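Long-range contact in modulator protein RSBR (Bacillus subtilis, PDB 2BNL), which regulates sigma-B in the general stress response as a stressosome protein, stimulating the RsbT kinase toward RsbS in vitro: residues Val41-Ile52 / Gln66-Ile77. Sequence-based numbering, arbitrary orientation.
Sequences VYENISKEYIDI and QISELALRAVQI
R73 and E48 carry the polar part of this helix pair. R73 NH1 donates to E48 OE2 at 2.5 Å in a salt bridge whose N-H...O angle is only 130°; although the carboxylate and guanidinium planes lie 4° apart, they are not coplanar, because OE2 is met from above its own plane. The other carboxylate oxygen is satisfied through water: one molecule donates to E48 OE1 at 2.7 Å and to Q66 O at 2.6 Å, so E48 reaches two points of helix 64-76. R73 NH2 gives a weak, bent bond to V41 O (2.8 Å), a carbonyl already accepting from I45 N within its helix. The R73 chain runs out extended through chi2 and then bends at chi3, which brings the guanidinium to I45, whose CG1 lies over one face, toward its rim. Cut back to an alanine, R73 would probably leave E48 without its counter-charge and open a gap among V41, N44, I45 and E48, the four residues that form its hole. L70 is the second knob, set among I45, E48, Y49 and I52, its CD2 3.6 Å from I52 CD1. The Y49 hydroxyl is satisfied elsewhere, by N124 of helix 109-135. The segment axes approach to 9.9 Å at 157°, and L70 and R73, both from 66-77, enter holes of 41-52: an antiparallel knobs-into-holes pairing of consecutive helices 39-54 and 64-76, within the all-helical globin-like fold of the RsbR N-terminal domain.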
ATOM      1  N   VAL A  41       1.745 -23.785   0.222  1.00 29.76           N
ATOM      2  CA  VAL A  41       0.782 -22.780  -0.147  1.00 30.96           C
ATOM      3  C   VAL A  41       1.480 -21.429  -0.125  1.00 30.49           C
ATOM      4  O   VAL A  41       1.378 -20.648  -1.071  1.00 29.53           O
ATOM      5  CB  VAL A  41      -0.472 -22.802   0.746  1.00 31.18           C
ATOM      6  CG1 VAL A  41      -1.241 -21.620   0.612  1.00 32.98           C
ATOM      7  CG2 VAL A  41      -1.337 -23.986   0.326  1.00 36.39           C
ATOM      8  N   TYR A  42       2.256 -21.180   0.915  1.00 30.84           N
ATOM      9  CA  TYR A  42       2.917 -19.835   0.999  1.00 30.41           C
ATOM     10  C   TYR A  42       4.022 -19.696  -0.007  1.00 31.79           C
ATOM     11  O   TYR A  42       4.166 -18.586  -0.652  1.00 31.10           O
ATOM     12  CB  TYR A  42       3.369 -19.564   2.448  1.00 30.10           C
ATOM     13  CG  TYR A  42       2.258 -19.541   3.481  1.00 29.55           C
ATOM     14  CD1 TYR A  42       1.175 -18.690   3.360  1.00 33.13           C
ATOM     15  CD2 TYR A  42       2.277 -20.359   4.600  1.00 30.91           C
ATOM     16  CE1 TYR A  42       0.139 -18.615   4.296  1.00 31.63           C
ATOM     17  CE2 TYR A  42       1.227 -20.287   5.524  1.00 26.40           C
ATOM     18  CZ  TYR A  42       0.173 -19.423   5.353  1.00 30.29           C
ATOM     19  OH  TYR A  42      -0.854 -19.409   6.265  1.00 27.59           O
ATOM     20  N   GLU A  43       4.784 -20.782  -0.224  1.00 31.51           N
ATOM     21  CA  GLU A  43       5.770 -20.775  -1.293  1.00 32.62           C
ATOM     22  C   GLU A  43       5.160 -20.460  -2.687  1.00 32.69           C
ATOM     23  O   GLU A  43       5.695 -19.709  -3.447  1.00 30.21           O
ATOM     24  CB  GLU A  43       6.579 -22.080  -1.293  1.00 33.82           C
ATOM     25  CG  GLU A  43       7.623 -22.135  -2.374  1.00 41.32           C
ATOM     26  CD  GLU A  43       8.324 -23.497  -2.505  1.00 47.13           C
ATOM     27  OE1 GLU A  43       8.691 -24.029  -1.446  1.00 48.59           O
ATOM     28  OE2 GLU A  43       8.402 -24.058  -3.656  1.00 48.73           O
ATOM     29  N   ASN A  44       4.036 -21.055  -2.961  1.00 30.39           N
ATOM     30  CA  ASN A  44       3.355 -20.889  -4.217  1.00 31.56           C
ATOM     31  C   ASN A  44       2.856 -19.455  -4.402  1.00 31.11           C
ATOM     32  O   ASN A  44       2.851 -18.929  -5.486  1.00 29.33           O
ATOM     33  CB  ASN A  44       2.209 -21.880  -4.358  1.00 31.10           C
ATOM     34  CG  ASN A  44       2.645 -23.268  -4.680  1.00 33.57           C
ATOM     35  OD1 ASN A  44       3.818 -23.600  -4.757  1.00 34.18           O
ATOM     36  ND2 ASN A  44       1.675 -24.131  -4.771  1.00 30.98           N
ATOM     37  N   ILE A  45       2.393 -18.857  -3.329  1.00 31.70           N
ATOM     38  CA  ILE A  45       2.108 -17.411  -3.342  1.00 34.29           C
ATOM     39  C   ILE A  45       3.311 -16.522  -3.646  1.00 34.04           C
ATOM     40  O   ILE A  45       3.205 -15.637  -4.502  1.00 32.77           O
ATOM     41  CB  ILE A  45       1.479 -16.928  -1.993  1.00 35.41           C
ATOM     42  CG1 ILE A  45       0.098 -17.537  -1.818  1.00 37.11           C
ATOM     43  CG2 ILE A  45       1.459 -15.410  -1.955  1.00 36.71           C
ATOM     44  CD1 ILE A  45      -0.373 -17.517  -0.431  1.00 38.38           C
ATOM     45  N   SER A  46       4.447 -16.783  -2.991  1.00 33.14           N
ATOM     46  CA  SER A  46       5.666 -16.043  -3.259  1.00 32.14           C
ATOM     47  C   SER A  46       6.108 -16.228  -4.676  1.00 31.84           C
ATOM     48  O   SER A  46       6.582 -15.276  -5.263  1.00 29.44           O
ATOM     49  CB  SER A  46       6.750 -16.455  -2.298  1.00 33.60           C
ATOM     50  OG  SER A  46       6.134 -16.371  -1.016  1.00 35.29           O
ATOM     51  N   LYS A  47       6.015 -17.454  -5.187  1.00 30.38           N
ATOM     52  CA  LYS A  47       6.421 -17.735  -6.555  1.00 31.51           C
ATOM     53  C   LYS A  47       5.498 -17.034  -7.572  1.00 30.53           C
ATOM     54  O   LYS A  47       6.008 -16.516  -8.564  1.00 33.03           O
ATOM     55  CB  LYS A  47       6.570 -19.279  -6.803  1.00 31.72           C
ATOM     56  CG  LYS A  47       6.793 -19.637  -8.279  1.00 36.14           C
ATOM     57  CD  LYS A  47       8.050 -19.066  -8.848  1.00 39.91           C
ATOM     58  CE  LYS A  47       8.422 -19.705 -10.317  1.00 42.44           C
ATOM     59  NZ  LYS A  47       9.158 -18.712 -11.125  1.00 44.05           N
ATOM     60  N   GLU A  48       4.215 -17.059  -7.343  1.00 31.76           N
ATOM     61  CA  GLU A  48       3.212 -16.397  -8.238  1.00 33.53           C
ATOM     62  C   GLU A  48       3.507 -14.914  -8.207  1.00 32.67           C
ATOM     63  O   GLU A  48       3.404 -14.219  -9.199  1.00 31.31           O
ATOM     64  CB  GLU A  48       1.794 -16.519  -7.723  1.00 36.39           C
ATOM     65  CG  GLU A  48       0.847 -17.550  -8.338  1.00 46.37           C
ATOM     66  CD  GLU A  48      -0.611 -17.465  -7.776  1.00 48.97           C
ATOM     67  OE1 GLU A  48      -1.511 -17.073  -8.595  1.00 47.20           O
ATOM     68  OE2 GLU A  48      -0.857 -17.814  -6.537  1.00 55.37           O
ATOM     69  N   TYR A  49       3.804 -14.382  -7.039  1.00 28.46           N
ATOM     70  CA  TYR A  49       4.181 -12.904  -6.948  1.00 30.01           C
ATOM     71  C   TYR A  49       5.457 -12.520  -7.662  1.00 31.26           C
ATOM     72  O   TYR A  49       5.499 -11.546  -8.427  1.00 28.49           O
ATOM     73  CB  TYR A  49       4.339 -12.537  -5.507  1.00 31.27           C
ATOM     74  CG  TYR A  49       4.511 -11.094  -5.239  1.00 30.49           C
ATOM     75  CD1 TYR A  49       3.480 -10.186  -5.480  1.00 30.16           C
ATOM     76  CD2 TYR A  49       5.666 -10.616  -4.706  1.00 30.12           C
ATOM     77  CE1 TYR A  49       3.600  -8.830  -5.177  1.00 28.54           C
ATOM     78  CE2 TYR A  49       5.797  -9.221  -4.414  1.00 32.08           C
ATOM     79  CZ  TYR A  49       4.747  -8.353  -4.649  1.00 30.98           C
ATOM     80  OH  TYR A  49       4.895  -7.038  -4.286  1.00 30.69           O
ATOM     81  N   ILE A  50       6.521 -13.305  -7.445  1.00 31.45           N
ATOM     82  CA  ILE A  50       7.742 -13.043  -8.186  1.00 33.97           C
ATOM     83  C   ILE A  50       7.501 -13.077  -9.746  1.00 30.96           C
ATOM     84  O   ILE A  50       8.095 -12.285 -10.468  1.00 31.06           O
ATOM     85  CB  ILE A  50       8.924 -14.019  -7.814  1.00 34.46           C
ATOM     86  CG1 ILE A  50       9.324 -13.880  -6.357  1.00 42.85           C
ATOM     87  CG2 ILE A  50      10.323 -13.629  -8.465  1.00 41.64           C
ATOM     88  CD1 ILE A  50      10.148 -15.148  -5.641  1.00 45.56           C
ATOM     89  N   ASP A  51       6.723 -14.034 -10.209  1.00 30.84           N
ATOM     90  CA  ASP A  51       6.407 -14.199 -11.630  1.00 33.62           C
ATOM     91  C   ASP A  51       5.682 -12.939 -12.154  1.00 32.64           C
ATOM     92  O   ASP A  51       5.982 -12.510 -13.234  1.00 32.65           O
ATOM     93  CB  ASP A  51       5.495 -15.378 -11.886  1.00 31.94           C
ATOM     94  CG  ASP A  51       6.219 -16.720 -11.876  1.00 37.13           C
ATOM     95  OD1 ASP A  51       7.435 -16.773 -11.660  1.00 36.90           O
ATOM     96  OD2 ASP A  51       5.505 -17.704 -12.101  1.00 40.60           O
ATOM     97  N   ILE A  52       4.805 -12.366 -11.345  1.00 31.81           N
ATOM     98  CA  ILE A  52       4.220 -11.016 -11.597  1.00 30.26           C
ATOM     99  C   ILE A  52       5.253  -9.909 -11.739  1.00 29.60           C
ATOM    100  O   ILE A  52       5.231  -9.148 -12.724  1.00 28.61           O
ATOM    101  CB  ILE A  52       3.128 -10.630 -10.591  1.00 30.63           C
ATOM    102  CG1 ILE A  52       1.895 -11.544 -10.753  1.00 31.14           C
ATOM    103  CG2 ILE A  52       2.803  -9.153 -10.670  1.00 27.66           C
ATOM    104  CD1 ILE A  52       1.059 -11.737  -9.475  1.00 30.31           C
ATOM    105  N   GLN A  66      -2.204 -12.779 -14.333  1.00 31.70           N
ATOM    106  CA  GLN A  66      -1.477 -13.338 -13.232  1.00 31.42           C
ATOM    107  C   GLN A  66      -1.906 -12.648 -11.908  1.00 31.21           C
ATOM    108  O   GLN A  66      -2.031 -13.318 -10.838  1.00 30.75           O
ATOM    109  CB  GLN A  66      -0.015 -13.215 -13.481  1.00 30.93           C
ATOM    110  CG  GLN A  66       0.576 -14.166 -14.623  1.00 31.98           C
ATOM    111  CD  GLN A  66       0.389 -13.601 -16.025  1.00 36.35           C
ATOM    112  OE1 GLN A  66      -0.085 -12.474 -16.183  1.00 31.58           O
ATOM    113  NE2 GLN A  66       0.821 -14.384 -17.060  1.00 33.06           N
ATOM    114  N   ILE A  67      -2.021 -11.301 -11.968  1.00 28.51           N
ATOM    115  CA  ILE A  67      -2.520 -10.481 -10.894  1.00 31.37           C
ATOM    116  C   ILE A  67      -3.877 -10.922 -10.422  1.00 31.53           C
ATOM    117  O   ILE A  67      -4.148 -11.005  -9.230  1.00 29.69           O
ATOM    118  CB  ILE A  67      -2.436  -8.929 -11.232  1.00 29.78           C
ATOM    119  CG1 ILE A  67      -0.962  -8.539 -11.193  1.00 31.19           C
ATOM    120  CG2 ILE A  67      -3.117  -8.126 -10.143  1.00 32.12           C
ATOM    121  CD1 ILE A  67      -0.621  -7.063 -11.649  1.00 32.99           C
ATOM    122  N   SER A  68      -4.760 -11.093 -11.367  1.00 32.42           N
ATOM    123  CA  SER A  68      -6.137 -11.392 -11.064  1.00 34.94           C
ATOM    124  C   SER A  68      -6.240 -12.782 -10.414  1.00 33.25           C
ATOM    125  O   SER A  68      -7.018 -12.970  -9.422  1.00 34.61           O
ATOM    126  CB  SER A  68      -6.944 -11.355 -12.364  1.00 34.91           C
ATOM    127  OG  SER A  68      -8.070 -12.114 -12.258  1.00 43.58           O
ATOM    128  N   GLU A  69      -5.517 -13.735 -10.963  1.00 33.19           N
ATOM    129  CA  GLU A  69      -5.416 -15.067 -10.365  1.00 34.59           C
ATOM    130  C   GLU A  69      -4.828 -15.092  -8.957  1.00 33.94           C
ATOM    131  O   GLU A  69      -5.336 -15.845  -8.073  1.00 30.04           O
ATOM    132  CB  GLU A  69      -4.621 -15.999 -11.228  1.00 36.23           C
ATOM    133  CG  GLU A  69      -5.019 -17.440 -10.895  1.00 49.84           C
ATOM    134  CD  GLU A  69      -6.285 -18.048 -11.665  1.00 54.71           C
ATOM    135  OE1 GLU A  69      -7.518 -17.662 -11.524  1.00 51.54           O
ATOM    136  OE2 GLU A  69      -5.993 -19.029 -12.439  1.00 70.25           O
ATOM    137  N   LEU A  70      -3.736 -14.348  -8.747  1.00 31.42           N
ATOM    138  CA  LEU A  70      -3.161 -14.327  -7.412  1.00 31.76           C
ATOM    139  C   LEU A  70      -4.172 -13.754  -6.392  1.00 31.56           C
ATOM    140  O   LEU A  70      -4.287 -14.285  -5.260  1.00 29.71           O
ATOM    141  CB  LEU A  70      -1.882 -13.524  -7.357  1.00 32.66           C
ATOM    142  CG  LEU A  70      -1.217 -13.268  -5.989  1.00 37.36           C
ATOM    143  CD1 LEU A  70      -0.980 -14.545  -5.418  1.00 41.75           C
ATOM    144  CD2 LEU A  70       0.095 -12.619  -6.149  1.00 42.05           C
ATOM    145  N   ALA A  71      -4.880 -12.671  -6.758  1.00 31.40           N
ATOM    146  CA  ALA A  71      -5.786 -11.986  -5.820  1.00 32.72           C
ATOM    147  C   ALA A  71      -6.974 -12.863  -5.490  1.00 32.13           C
ATOM    148  O   ALA A  71      -7.386 -12.971  -4.318  1.00 31.80           O
ATOM    149  CB  ALA A  71      -6.231 -10.651  -6.418  1.00 32.20           C
ATOM    150  N   LEU A  72      -7.536 -13.488  -6.502  1.00 31.06           N
ATOM    151  CA  LEU A  72      -8.633 -14.412  -6.334  1.00 31.81           C
ATOM    152  C   LEU A  72      -8.315 -15.605  -5.451  1.00 31.53           C
ATOM    153  O   LEU A  72      -9.074 -15.976  -4.563  1.00 30.92           O
ATOM    154  CB  LEU A  72      -9.113 -14.904  -7.699  1.00 31.71           C
ATOM    155  CG  LEU A  72     -10.283 -15.866  -7.781  1.00 33.85           C
ATOM    156  CD1 LEU A  72     -11.520 -15.345  -7.145  1.00 35.86           C
ATOM    157  CD2 LEU A  72     -10.553 -16.406  -9.163  1.00 35.14           C
ATOM    158  N   ARG A  73      -7.120 -16.156  -5.635  1.00 31.47           N
ATOM    159  CA  ARG A  73      -6.659 -17.262  -4.780  1.00 31.57           C
ATOM    160  C   ARG A  73      -6.538 -16.779  -3.354  1.00 30.07           C
ATOM    161  O   ARG A  73      -6.954 -17.494  -2.405  1.00 32.00           O
ATOM    162  CB  ARG A  73      -5.282 -17.752  -5.277  1.00 32.85           C
ATOM    163  CG  ARG A  73      -4.750 -19.018  -4.708  1.00 40.91           C
ATOM    164  CD  ARG A  73      -3.256 -19.307  -5.345  1.00 47.65           C
ATOM    165  NE  ARG A  73      -2.482 -19.826  -4.232  1.00 57.90           N
ATOM    166  CZ  ARG A  73      -1.156 -20.151  -4.172  1.00 56.29           C
ATOM    167  NH1 ARG A  73      -0.305 -19.925  -5.245  1.00 49.20           N
ATOM    168  NH2 ARG A  73      -0.700 -20.684  -2.962  1.00 36.29           N
ATOM    169  N   ALA A  74      -5.936 -15.615  -3.161  1.00 29.34           N
ATOM    170  CA  ALA A  74      -5.859 -15.035  -1.825  1.00 30.38           C
ATOM    171  C   ALA A  74      -7.210 -14.944  -1.050  1.00 31.30           C
ATOM    172  O   ALA A  74      -7.344 -15.363   0.119  1.00 30.53           O
ATOM    173  CB  ALA A  74      -5.093 -13.682  -1.806  1.00 32.44           C
ATOM    174  N   VAL A  75      -8.190 -14.388  -1.713  1.00 31.14           N
ATOM    175  CA  VAL A  75      -9.563 -14.401  -1.246  1.00 31.77           C
ATOM    176  C   VAL A  75     -10.004 -15.805  -0.928  1.00 32.44           C
ATOM    177  O   VAL A  75     -10.495 -16.025   0.206  1.00 30.77           O
ATOM    178  CB  VAL A  75     -10.509 -13.765  -2.276  1.00 32.63           C
ATOM    179  CG1 VAL A  75     -12.042 -13.932  -1.801  1.00 36.57           C
ATOM    180  CG2 VAL A  75     -10.132 -12.301  -2.458  1.00 30.71           C
ATOM    181  N   GLN A  76      -9.831 -16.740  -1.857  1.00 31.36           N
ATOM    182  CA  GLN A  76     -10.478 -18.057  -1.715  1.00 33.48           C
ATOM    183  C   GLN A  76      -9.892 -18.876  -0.576  1.00 33.14           C
ATOM    184  O   GLN A  76     -10.612 -19.663   0.015  1.00 33.43           O
ATOM    185  CB  GLN A  76     -10.491 -18.830  -2.999  1.00 32.44           C
ATOM    186  CG  GLN A  76     -11.369 -18.020  -3.975  1.00 36.88           C
ATOM    187  CD  GLN A  76     -11.632 -18.697  -5.278  1.00 42.35           C
ATOM    188  OE1 GLN A  76     -12.645 -18.386  -5.972  1.00 49.98           O
ATOM    189  NE2 GLN A  76     -10.759 -19.581  -5.650  1.00 39.95           N
ATOM    190  N   ILE A  77      -8.589 -18.664  -0.314  1.00 33.95           N
ATOM    191  CA  ILE A  77      -7.881 -19.379   0.734  1.00 34.34           C
ATOM    192  C   ILE A  77      -8.061 -18.697   2.037  1.00 33.57           C
ATOM    193  O   ILE A  77      -7.560 -19.226   2.975  1.00 31.18           O
ATOM    194  CB  ILE A  77      -6.388 -19.739   0.377  1.00 33.06           C
ATOM    195  CG1 ILE A  77      -5.506 -18.462   0.392  1.00 33.73           C
ATOM    196  CG2 ILE A  77      -6.356 -20.615  -0.953  1.00 34.50           C
ATOM    197  CD1 ILE A  77      -3.988 -18.625   0.166  1.00 34.89           C
TER
HETATM  198  O   HOH W   1      -0.808 -15.589 -10.710  1.00 27.26           O